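Local atomic coordinates of GCN5-related N-acetyltransferase (Kribbella flavida, PDB entry 4MY0), a protein that binds acetyl-CoA and probably transfers its acetyl group to amines, perhaps those of aminoglycosides. Residues R67-Q72 / G84-V89; V158-A163 / F205-E210; S337-Q342 / G368-S373. All blocks are in the same frame, centred on the assembly; numbering follows the deposited sequence. Where two conformers were deposited one is given.

Contact 1: residues R67-Q72 / G84-V89; sequences RIWDFQ and GIAGVV. With AC8 ([(2R,3R,4R,5R)-5-(6-amino-9H-purin-9-yl)-3,4-bis(phosphonooxy)tetrahydrofuran-2-yl]methyl (3R)-3-hydroxy-2,2-dimethyl-4-oxo-4-({3-oxo-3-[(2-sulfanylethyl)amino]propyl}amino)butyl dihydrogen diphosphate), chain L.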
loop_
_atom_site.group_PDB
_atom_site.type_symbol
_atom_site.label_atom_id
_atom_site.label_comp_id
_atom_site.label_asym_id
_atom_site.label_seq_id
_atom_site.Cartn_x
_atom_site.Cartn_y
_atom_site.Cartn_z
ATOM N N ARG C 67 -36.230 5.008 -8.000
ATOM C CA ARG C 67 -36.680 5.194 -9.374
ATOM C C ARG C 67 -36.596 3.908 -10.194
ATOM O O ARG C 67 -35.906 2.950 -9.822
ATOM C CB ARG C 67 -35.945 6.359 -10.055
ATOM C CG ARG C 67 -34.457 6.171 -10.200
ATOM C CD ARG C 67 -33.735 7.507 -10.418
ATOM N NE ARG C 67 -32.463 7.518 -9.699
ATOM C CZ ARG C 67 -31.286 7.213 -10.239
ATOM N NH1 ARG C 67 -30.198 7.244 -9.487
ATOM N NH2 ARG C 67 -31.190 6.881 -11.526
ATOM N N ILE C 68 -37.322 3.899 -11.304
ATOM C CA ILE C 68 -37.432 2.726 -12.149
ATOM C C ILE C 68 -36.938 3.028 -13.561
ATOM O O ILE C 68 -37.549 3.823 -14.265
ATOM C CB ILE C 68 -38.909 2.297 -12.239
ATOM C CG1 ILE C 68 -39.475 2.061 -10.842
ATOM C CG2 ILE C 68 -39.076 1.035 -13.096
ATOM C CD1 ILE C 68 -40.951 1.752 -10.856
ATOM N N TRP C 69 -35.844 2.388 -13.978
ATOM C CA TRP C 69 -35.418 2.467 -15.379
ATOM C C TRP C 69 -36.323 1.605 -16.241
ATOM O O TRP C 69 -36.627 0.459 -15.870
ATOM C CB TRP C 69 -33.984 1.950 -15.544
ATOM C CG TRP C 69 -32.912 2.874 -15.070
ATOM C CD1 TRP C 69 -32.250 2.819 -13.877
ATOM C CD2 TRP C 69 -32.350 3.973 -15.794
ATOM N NE1 TRP C 69 -31.323 3.829 -13.809
ATOM C CE2 TRP C 69 -31.362 4.550 -14.975
ATOM C CE3 TRP C 69 -32.591 4.528 -17.054
ATOM C CZ2 TRP C 69 -30.613 5.659 -15.377
ATOM C CZ3 TRP C 69 -31.855 5.627 -17.452
ATOM C CH2 TRP C 69 -30.875 6.178 -16.622
ATOM N N ASP C 70 -36.735 2.134 -17.393
ATOM C CA ASP C 70 -37.510 1.371 -18.370
ATOM C C ASP C 70 -36.567 0.600 -19.295
ATOM O O ASP C 70 -36.331 0.998 -20.438
ATOM C CB ASP C 70 -38.420 2.303 -19.186
ATOM C CG ASP C 70 -37.665 3.483 -19.782
ATOM O OD1 ASP C 70 -36.656 3.916 -19.175
ATOM O OD2 ASP C 70 -38.080 3.970 -20.859
ATOM N N PHE C 71 -36.010 -0.499 -18.794
ATOM C CA PHE C 71 -35.056 -1.285 -19.578
ATOM C C PHE C 71 -35.767 -2.364 -20.366
ATOM O O PHE C 71 -36.959 -2.591 -20.182
ATOM C CB PHE C 71 -34.087 -2.020 -18.657
ATOM C CG PHE C 71 -33.051 -1.147 -18.005
ATOM C CD1 PHE C 71 -32.394 -0.156 -18.721
ATOM C CD2 PHE C 71 -32.710 -1.356 -16.673
ATOM C CE1 PHE C 71 -31.414 0.630 -18.108
ATOM C CE2 PHE C 71 -31.734 -0.581 -16.049
ATOM C CZ PHE C 71 -31.090 0.422 -16.769
ATOM N N GLN C 72 -35.014 -3.037 -21.235
ATOM C CA GLN C 72 -35.344 -4.397 -21.636
ATOM C C GLN C 72 -34.144 -5.223 -21.206
ATOM O O GLN C 72 -33.060 -4.669 -20.967
ATOM C CB GLN C 72 -35.585 -4.514 -23.147
ATOM C CG GLN C 72 -36.624 -3.533 -23.681
ATOM C CD GLN C 72 -37.275 -4.012 -24.955
ATOM O OE1 GLN C 72 -38.004 -5.003 -24.954
ATOM N NE2 GLN C 72 -37.026 -3.308 -26.054
ATOM N N GLY C 84 -35.688 -1.748 -13.968
ATOM C CA GLY C 84 -34.400 -1.680 -13.279
ATOM C C GLY C 84 -34.461 -0.692 -12.123
ATOM O O GLY C 84 -34.593 0.509 -12.344
ATOM N N ILE C 85 -34.365 -1.191 -10.893
ATOM C CA ILE C 85 -34.569 -0.350 -9.718
ATOM C C ILE C 85 -33.258 0.345 -9.345
ATOM O O ILE C 85 -32.214 -0.308 -9.235
ATOM C CB ILE C 85 -35.109 -1.174 -8.508
ATOM C CG1 ILE C 85 -36.214 -2.140 -8.957
ATOM C CG2 ILE C 85 -35.620 -0.232 -7.377
ATOM C CD1 ILE C 85 -37.367 -1.498 -9.808
ATOM N N ALA C 86 -33.301 1.671 -9.175
ATOM C CA ALA C 86 -32.091 2.450 -8.877
ATOM C C ALA C 86 -32.325 3.527 -7.828
ATOM O O ALA C 86 -33.462 3.956 -7.599
ATOM C CB ALA C 86 -31.529 3.090 -10.150
ATOM N N GLY C 87 -31.237 3.980 -7.217
ATOM C CA GLY C 87 -31.281 5.066 -6.253
ATOM C C GLY C 87 -32.245 4.819 -5.107
ATOM O O GLY C 87 -33.015 5.710 -4.750
ATOM N N VAL C 88 -32.227 3.618 -4.536
ATOM C CA VAL C 88 -33.087 3.346 -3.385
ATOM C C VAL C 88 -32.495 3.996 -2.136
ATOM O O VAL C 88 -31.426 3.588 -1.684
ATOM C CB VAL C 88 -33.268 1.838 -3.149
ATOM C CG1 VAL C 88 -34.335 1.589 -2.043
ATOM C CG2 VAL C 88 -33.701 1.168 -4.444
ATOM N N VAL C 89 -33.176 5.006 -1.578
ATOM C CA VAL C 89 -32.639 5.753 -0.425
ATOM C C VAL C 89 -33.702 6.022 0.640
ATOM O O VAL C 89 -34.847 6.310 0.314
ATOM C CB VAL C 89 -31.985 7.095 -0.854
ATOM C CG1 VAL C 89 -30.819 6.830 -1.815
ATOM C CG2 VAL C 89 -33.000 8.000 -1.522
HETATM N N1A AC8 L . -28.150 -4.396 7.135
HETATM O O1A AC8 L . -38.025 -1.804 5.369
HETATM P P1A AC8 L . -36.847 -1.761 6.330
HETATM C C1B AC8 L . -33.217 -5.107 6.951
HETATM S S1P AC8 L . -29.682 -0.695 -2.780
HETATM C C2A AC8 L . -28.852 -5.515 7.393
HETATM O O2A AC8 L . -37.047 -1.077 7.653
HETATM P P2A AC8 L . -35.126 0.377 5.459
HETATM C C2B AC8 L . -34.150 -4.878 8.118
HETATM O O2B AC8 L . -33.606 -5.468 9.306
HETATM O O2C AC8 L . -35.375 -4.718 10.918
HETATM C C2P AC8 L . -29.941 0.128 -1.170
HETATM N N3A AC8 L . -30.190 -5.515 7.299
HETATM O O3A AC8 L . -35.624 -1.153 5.498
HETATM C C3B AC8 L . -35.422 -5.584 7.636
HETATM O O3B AC8 L . -35.264 -6.996 7.809
HETATM P P3B AC8 L . -35.906 -7.877 9.013
HETATM O O3C AC8 L . -33.205 -3.466 10.710
HETATM C C3P AC8 L . -29.309 1.480 -1.416
HETATM C C4A AC8 L . -30.844 -4.378 6.935
HETATM O O4A AC8 L . -36.330 1.294 5.504
HETATM C C4B AC8 L . -35.417 -5.390 6.131
HETATM O O4B AC8 L . -34.061 -5.079 5.791
HETATM O O4C AC8 L . -33.213 -5.769 11.740
HETATM P P4C AC8 L . -33.873 -4.813 10.775
HETATM N N4P AC8 L . -29.292 2.429 -0.306
HETATM C C5A AC8 L . -30.136 -3.219 6.656
HETATM O O5A AC8 L . -34.012 0.527 6.453
HETATM C C5B AC8 L . -36.329 -4.258 5.672
HETATM O O5B AC8 L . -36.279 -3.226 6.652
HETATM C C5P AC8 L . -28.568 2.406 0.808
HETATM O O5P AC8 L . -27.830 1.462 1.068
HETATM C C6A AC8 L . -28.750 -3.243 6.761
HETATM N N6A AC8 L . -28.013 -2.132 6.505
HETATM O O6A AC8 L . -34.473 0.432 3.994
HETATM C C6P AC8 L . -28.705 3.616 1.703
HETATM N N7A AC8 L . -31.030 -2.252 6.334
HETATM O O7A AC8 L . -35.577 -7.180 10.312
HETATM C C7P AC8 L . -28.587 3.350 3.211
HETATM C C8A AC8 L . -32.266 -2.810 6.402
HETATM O O8A AC8 L . -37.387 -7.923 8.693
HETATM N N8P AC8 L . -29.745 2.544 3.607
HETATM N N9A AC8 L . -32.142 -4.098 6.782
HETATM O O9A AC8 L . -35.192 -9.203 8.868
HETATM C C9P AC8 L . -31.035 2.806 3.409
HETATM O O9P AC8 L . -31.381 3.835 2.853
HETATM C CAP AC8 L . -32.079 1.818 3.903
HETATM O OAP AC8 L . -31.698 1.305 5.181
HETATM C CBP AC8 L . -32.303 0.621 2.969
HETATM C CCP AC8 L . -33.309 -0.324 3.645
HETATM C CDP AC8 L . -32.878 1.089 1.636
HETATM C CEP AC8 L . -31.012 -0.142 2.721
#
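The beta hairpin of the first GNAT domain pairs Arg67, Ile68 and Trp69 with Ala86, Ile85 and Gly84, just ahead of the site that grips the pantetheine arm of the coenzyme A-like ligand AC8. Arg67 and Ala86 form an antiparallel hydrogen-bonded pair, with Arg67 N to Ala86 O at 3.0 Å and a nearly straight N-H...O bond (174°); Trp69 and Gly84 form the next, where Trp69 N meets Gly84 O at 2.8 Å. On one face the indole's NE1 lies 3.7 Å from Ala86 CB, which sits at the edge of the ring near its plane, and in one of the two conformers of Arg67 the guanidinium lays a face over the same methyl. A small residue suits this place between two large groups. The Trp69 CG, anti to the carbonyl carbon (chi1 -75°), leaves one indole face to the CZ end of Phe71. Phe71 CD2 in turn lies 3.8 Å from Gly84 CA, where any CB would clash with the ring. Gly87 has positive phi, which suits glycine, and the three steps from Ala86 to Val89 face only two on the partner strand, from Arg67 to Ala65, to which Val89 is backbone-bonded, consistent with the beta bulge known in this strand of GNAT enzymes. Past it the strand turns its backbone to the ligand, and Val88 O accepts a hydrogen bond from AC8 N4P (2.8 Å). On the other face Ile68 CG1 meets Ile85 CD1 at 4.3 Å. There Ile85 packs on Met104 and Val107 of helix 99-113 and on Leu121 of strand 118-121. On the Trp69 side, Trp69 and Phe71 both meet Trp190 edge-to-face, and Phe71 also the C-terminal Phe392.

Contact 2: residues V158-A163 / F205-E210; sequences VAVRRA and FAYLAE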
loop_
_atom_site.group_PDB
_atom_site.type_symbol
_atom_site.label_atom_id
_atom_site.label_comp_id
_atom_site.label_asym_id
_atom_site.label_seq_id
_atom_site.Cartn_x
_atom_site.Cartn_y
_atom_site.Cartn_z
ATOM N N VAL C 158 -9.088 -4.353 -41.670
ATOM C CA VAL C 158 -10.473 -4.010 -41.354
ATOM C C VAL C 158 -10.657 -2.501 -41.232
ATOM O O VAL C 158 -9.961 -1.840 -40.452
ATOM C CB VAL C 158 -10.934 -4.673 -40.044
ATOM C CG1 VAL C 158 -12.403 -4.348 -39.761
ATOM C CG2 VAL C 158 -10.717 -6.174 -40.106
ATOM N N ALA C 159 -11.604 -1.960 -41.998
ATOM C CA ALA C 159 -11.985 -0.553 -41.879
ATOM C C ALA C 159 -12.632 -0.288 -40.517
ATOM O O ALA C 159 -13.640 -0.900 -40.169
ATOM C CB ALA C 159 -12.933 -0.149 -43.025
ATOM N N VAL C 160 -12.024 0.609 -39.745
ATOM C CA VAL C 160 -12.526 1.009 -38.438
ATOM C C VAL C 160 -12.586 2.527 -38.418
ATOM O O VAL C 160 -11.594 3.179 -38.714
ATOM C CB VAL C 160 -11.572 0.569 -37.318
ATOM C CG1 VAL C 160 -12.041 1.121 -35.985
ATOM C CG2 VAL C 160 -11.483 -0.936 -37.259
ATOM N N ARG C 161 -13.736 3.105 -38.088
ATOM C CA ARG C 161 -13.824 4.561 -38.081
ATOM C C ARG C 161 -14.338 5.080 -36.747
ATOM O O ARG C 161 -14.978 4.350 -35.988
ATOM C CB ARG C 161 -14.710 5.065 -39.226
ATOM C CG ARG C 161 -16.177 4.982 -38.921
ATOM C CD ARG C 161 -17.005 5.820 -39.907
ATOM N NE ARG C 161 -18.363 6.046 -39.415
ATOM C CZ ARG C 161 -19.388 5.242 -39.668
ATOM N NH1 ARG C 161 -20.595 5.523 -39.189
ATOM N NH2 ARG C 161 -19.210 4.157 -40.409
ATOM N N ARG C 162 -14.042 6.341 -36.460
ATOM C CA ARG C 162 -14.533 6.969 -35.248
ATOM C C ARG C 162 -16.049 7.065 -35.306
ATOM O O ARG C 162 -16.616 7.382 -36.349
ATOM C CB ARG C 162 -13.920 8.363 -35.082
ATOM C CG ARG C 162 -14.498 9.153 -33.915
ATOM C CD ARG C 162 -13.543 10.250 -33.452
ATOM N NE ARG C 162 -13.261 11.224 -34.502
ATOM C CZ ARG C 162 -14.129 12.146 -34.908
ATOM N NH1 ARG C 162 -15.345 12.205 -34.371
ATOM N NH2 ARG C 162 -13.790 12.998 -35.866
ATOM N N ALA C 163 -16.713 6.776 -34.191
ATOM C CA ALA C 163 -18.168 6.839 -34.168
ATOM C C ALA C 163 -18.647 7.997 -33.300
ATOM O O ALA C 163 -17.880 8.555 -32.501
ATOM C CB ALA C 163 -18.755 5.529 -33.671
ATOM N N PHE C 205 -14.801 6.987 -26.049
ATOM C CA PHE C 205 -14.157 6.852 -27.348
ATOM C C PHE C 205 -14.788 5.657 -28.060
ATOM O O PHE C 205 -14.587 4.515 -27.646
ATOM C CB PHE C 205 -12.642 6.645 -27.185
ATOM C CG PHE C 205 -11.980 7.622 -26.230
ATOM C CD1 PHE C 205 -12.470 8.921 -26.074
ATOM C CD2 PHE C 205 -10.867 7.235 -25.490
ATOM C CE1 PHE C 205 -11.869 9.817 -25.184
ATOM C CE2 PHE C 205 -10.253 8.121 -24.605
ATOM C CZ PHE C 205 -10.759 9.412 -24.444
ATOM N N ALA C 206 -15.569 5.927 -29.105
ATOM C CA ALA C 206 -16.327 4.883 -29.803
ATOM C C ALA C 206 -15.800 4.680 -31.217
ATOM O O ALA C 206 -15.562 5.645 -31.926
ATOM C CB ALA C 206 -17.819 5.245 -29.850
ATOM N N TYR C 207 -15.628 3.425 -31.626
ATOM C CA TYR C 207 -15.180 3.101 -32.986
ATOM C C TYR C 207 -16.070 2.039 -33.585
ATOM O O TYR C 207 -16.550 1.155 -32.872
ATOM C CB TYR C 207 -13.705 2.657 -32.991
ATOM C CG TYR C 207 -12.838 3.796 -32.528
ATOM C CD1 TYR C 207 -12.425 4.771 -33.417
ATOM C CD2 TYR C 207 -12.522 3.955 -31.179
ATOM C CE1 TYR C 207 -11.686 5.853 -32.992
ATOM C CE2 TYR C 207 -11.771 5.039 -30.746
ATOM C CZ TYR C 207 -11.360 5.983 -31.664
ATOM O OH TYR C 207 -10.615 7.070 -31.272
ATOM N N LEU C 208 -16.290 2.137 -34.895
ATOM C CA LEU C 208 -17.249 1.288 -35.580
ATOM C C LEU C 208 -16.622 0.625 -36.800
ATOM O O LEU C 208 -15.989 1.290 -37.626
ATOM C CB LEU C 208 -18.453 2.127 -36.017
ATOM C CG LEU C 208 -19.499 1.432 -36.883
ATOM C CD1 LEU C 208 -20.187 0.344 -36.080
ATOM C CD2 LEU C 208 -20.509 2.437 -37.409
ATOM N N ALA C 209 -16.791 -0.691 -36.904
ATOM C CA ALA C 209 -16.436 -1.415 -38.125
ATOM C C ALA C 209 -17.732 -1.879 -38.791
ATOM O O ALA C 209 -18.815 -1.643 -38.258
ATOM C CB ALA C 209 -15.552 -2.595 -37.804
ATOM N N GLU C 210 -17.623 -2.560 -39.930
ATOM C CA GLU C 210 -18.796 -3.080 -40.643
ATOM C C GLU C 210 -19.628 -4.042 -39.784
ATOM O O GLU C 210 -20.863 -4.043 -39.854
ATOM C CB GLU C 210 -18.356 -3.774 -41.937
ATOM C CG GLU C 210 -19.489 -4.330 -42.785
ATOM C CD GLU C 210 -19.053 -4.605 -44.222
ATOM O OE1 GLU C 210 -17.859 -4.921 -44.434
ATOM O OE2 GLU C 210 -19.899 -4.490 -45.141
HETATM O O HOH W 1 -15.350 -2.342 -41.240
HETATM O O HOH W 2 -16.120 8.542 -30.373
#
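Val160 and Tyr207 meet at about a right angle, Val160 CG1 lying 3.8 Å from Tyr207 CB. Next to them Val158 CG1 touches Ala209 CB. The Ala163 methyl packs against both Ala206 CB (3.9 Å) and Leu208 CB (4.1 Å); the short alanine methyls fill the space between the strands without pushing Leu208 aside. The Tyr207 ring, placed by a CG anti to its carbonyl carbon (chi1 -63°), runs obliquely beside Arg162, with CD1 3.6 Å from Arg162 CA. Its hydroxyl is hydrogen-bonded to Arg27 of the third subunit, so this tyrosine serves an intersubunit boundary as well as the strand pair. With an alanine in place of Tyr207, Arg27 of that subunit would probably lose its hydroxyl partner and a gap would open beside Val160 and Arg162.

The antiparallel ladder is closed by Arg161 N to Leu208 O (2.9 Å), the reciprocal Leu208 N to Arg161 O, and Ala163 N to Ala206 O (2.8 Å). At the solvent-facing edge Arg161 and Leu208 lie side by side: Leu208 CD2 covers one guanidinium face, 3.6 Å from Arg161 NH1, which also forms a salt bridge with Asp167. The pair extends the sheet beyond strand 212-219, the other partner of strand 205-209, with Phe171 and Leu174 of helix 168-182 against Leu208 and helix 233-244 against Val158 and Ala209.

Contact 3: residues S337-Q342 / G368-S373; sequences SGDVLQ and GGPVAS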
loop_
_atom_site.group_PDB
_atom_site.type_symbol
_atom_site.label_atom_id
_atom_site.label_comp_id
_atom_site.label_asym_id
_atom_site.label_seq_id
_atom_site.Cartn_x
_atom_site.Cartn_y
_atom_site.Cartn_z
ATOM N N SER C 337 -52.453 -32.131 -8.475
ATOM C CA SER C 337 -52.210 -31.982 -7.034
ATOM C C SER C 337 -51.182 -32.961 -6.455
ATOM O O SER C 337 -50.970 -32.986 -5.243
ATOM C CB SER C 337 -53.524 -32.083 -6.256
ATOM O OG SER C 337 -54.167 -33.325 -6.491
ATOM N N GLY C 338 -50.551 -33.760 -7.314
ATOM C CA GLY C 338 -49.506 -34.678 -6.877
ATOM C C GLY C 338 -48.208 -33.961 -6.525
ATOM O O GLY C 338 -48.161 -32.729 -6.490
ATOM N N ASP C 339 -47.153 -34.729 -6.262
ATOM C CA ASP C 339 -45.860 -34.148 -5.893
ATOM C C ASP C 339 -45.382 -33.139 -6.936
ATOM O O ASP C 339 -45.489 -33.370 -8.147
ATOM C CB ASP C 339 -44.799 -35.236 -5.662
ATOM C CG ASP C 339 -43.454 -34.666 -5.183
ATOM O OD1 ASP C 339 -43.437 -33.621 -4.486
ATOM O OD2 ASP C 339 -42.409 -35.278 -5.504
ATOM N N VAL C 340 -44.863 -32.013 -6.466
ATOM C CA VAL C 340 -44.511 -30.935 -7.375
ATOM C C VAL C 340 -43.349 -30.139 -6.814
ATOM O O VAL C 340 -43.236 -29.967 -5.593
ATOM C CB VAL C 340 -45.739 -30.012 -7.651
ATOM C CG1 VAL C 340 -46.252 -29.392 -6.354
ATOM C CG2 VAL C 340 -45.411 -28.923 -8.694
ATOM N N LEU C 341 -42.473 -29.675 -7.703
ATOM C CA LEU C 341 -41.436 -28.738 -7.313
ATOM C C LEU C 341 -42.103 -27.464 -6.775
ATOM O O LEU C 341 -42.919 -26.837 -7.467
ATOM C CB LEU C 341 -40.546 -28.401 -8.507
ATOM C CG LEU C 341 -39.412 -27.424 -8.185
ATOM C CD1 LEU C 341 -38.221 -28.210 -7.720
ATOM C CD2 LEU C 341 -39.056 -26.560 -9.374
ATOM N N GLN C 342 -41.745 -27.086 -5.553
ATOM C CA GLN C 342 -42.305 -25.900 -4.906
ATOM C C GLN C 342 -41.234 -24.821 -4.770
ATOM O O GLN C 342 -40.104 -25.112 -4.374
ATOM C CB GLN C 342 -42.852 -26.278 -3.527
ATOM C CG GLN C 342 -43.885 -27.398 -3.580
ATOM C CD GLN C 342 -43.778 -28.367 -2.419
ATOM O OE1 GLN C 342 -43.448 -27.982 -1.301
ATOM N NE2 GLN C 342 -44.062 -29.633 -2.682
ATOM N N GLY C 368 -39.246 -30.128 -2.669
ATOM C CA GLY C 368 -40.148 -31.136 -3.207
ATOM C C GLY C 368 -40.010 -31.470 -4.690
ATOM O O GLY C 368 -39.075 -31.024 -5.366
ATOM N N GLY C 369 -40.942 -32.277 -5.194
ATOM C CA GLY C 369 -40.978 -32.612 -6.609
ATOM C C GLY C 369 -40.008 -33.708 -7.017
ATOM O O GLY C 369 -39.001 -33.937 -6.342
ATOM N N PRO C 370 -40.295 -34.379 -8.143
ATOM C CA PRO C 370 -39.451 -35.498 -8.580
ATOM C C PRO C 370 -38.127 -35.046 -9.196
ATOM O O PRO C 370 -38.068 -34.039 -9.903
ATOM C CB PRO C 370 -40.319 -36.199 -9.630
ATOM C CG PRO C 370 -41.175 -35.106 -10.199
ATOM C CD PRO C 370 -41.418 -34.124 -9.068
ATOM N N VAL C 371 -37.076 -35.807 -8.918
ATOM C CA VAL C 371 -35.748 -35.590 -9.492
ATOM C C VAL C 371 -35.782 -35.419 -11.019
ATOM O O VAL C 371 -34.989 -34.660 -11.589
ATOM C CB VAL C 371 -34.798 -36.759 -9.107
ATOM C CG1 VAL C 371 -35.393 -38.103 -9.527
ATOM C CG2 VAL C 371 -33.414 -36.563 -9.709
ATOM N N ALA C 372 -36.717 -36.110 -11.668
ATOM C CA ALA C 372 -36.871 -36.045 -13.119
ATOM C C ALA C 372 -37.287 -34.656 -13.611
ATOM O O ALA C 372 -36.943 -34.260 -14.725
ATOM C CB ALA C 372 -37.870 -37.110 -13.598
ATOM N N SER C 373 -38.032 -33.920 -12.789
ATOM C CA SER C 373 -38.386 -32.544 -13.129
ATOM C C SER C 373 -37.136 -31.666 -13.171
ATOM O O SER C 373 -37.010 -30.797 -14.036
ATOM C CB SER C 373 -39.394 -31.972 -12.127
ATOM O OG SER C 373 -40.630 -32.658 -12.196
HETATM O O HOH W 3 -42.661 -30.446 -10.426
#
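A chi1 of -176° turns the Asp339 carboxylate away from its own backbone N and out to Gly369, in the sterol carrier protein-like domain, where the loop leading into strand 341-344 meets the turn ahead of helix 371-380. Gly369 N donates to Asp339 OD1 at 2.9 Å, approaching on the syn side and 31° out of the carboxylate plane. The other oxygen, OD2, lies 3.2 Å from Gly369 CA, so the carboxylate rests along the glycine backbone. Both Gly368 and Gly369 have positive phi, which suits glycine, and a CB on Gly369, whose CA is 3.5 Å from Leu341 N, would run into that nitrogen. Leu341 reaches past the turn, its CD1 3.8 Å from Gly368 O, and its apolar branches pack on Leu357 and Leu377 of the neighbouring helices. Gly368 O is hydrogen-bonded to Arg361. The first turn of the helix is marked by Ser373 N bonding back to Pro370 O. A water accepts from Leu341 N at 2.8 Å and also reaches Ser373 OG by a weak 3.5 Å bond.

Overall arrangement
From the N terminus, contact 1 comes first: it closes the short hairpin between strands 61-75 and 78-90, eleven residues, mostly strand, in the first GNAT domain. Contact 2 closes a longer, largely helical loop of 41 residues, bringing strand 161-162 against strand 205-209. Contact 3 then closes 25 residues and ties strand 341-344 to the start of helix 371-380 in the sterol carrier-like domain. The three follow one another in series; none nests in or crosses another. Contacts 1 and 2 have centres about 31 Å apart, contacts 2 and 3 about 52 Å, these two lying on opposite sides of the chain's centre. Of the three, contact 1 alone holds residues of the AC8 pocket.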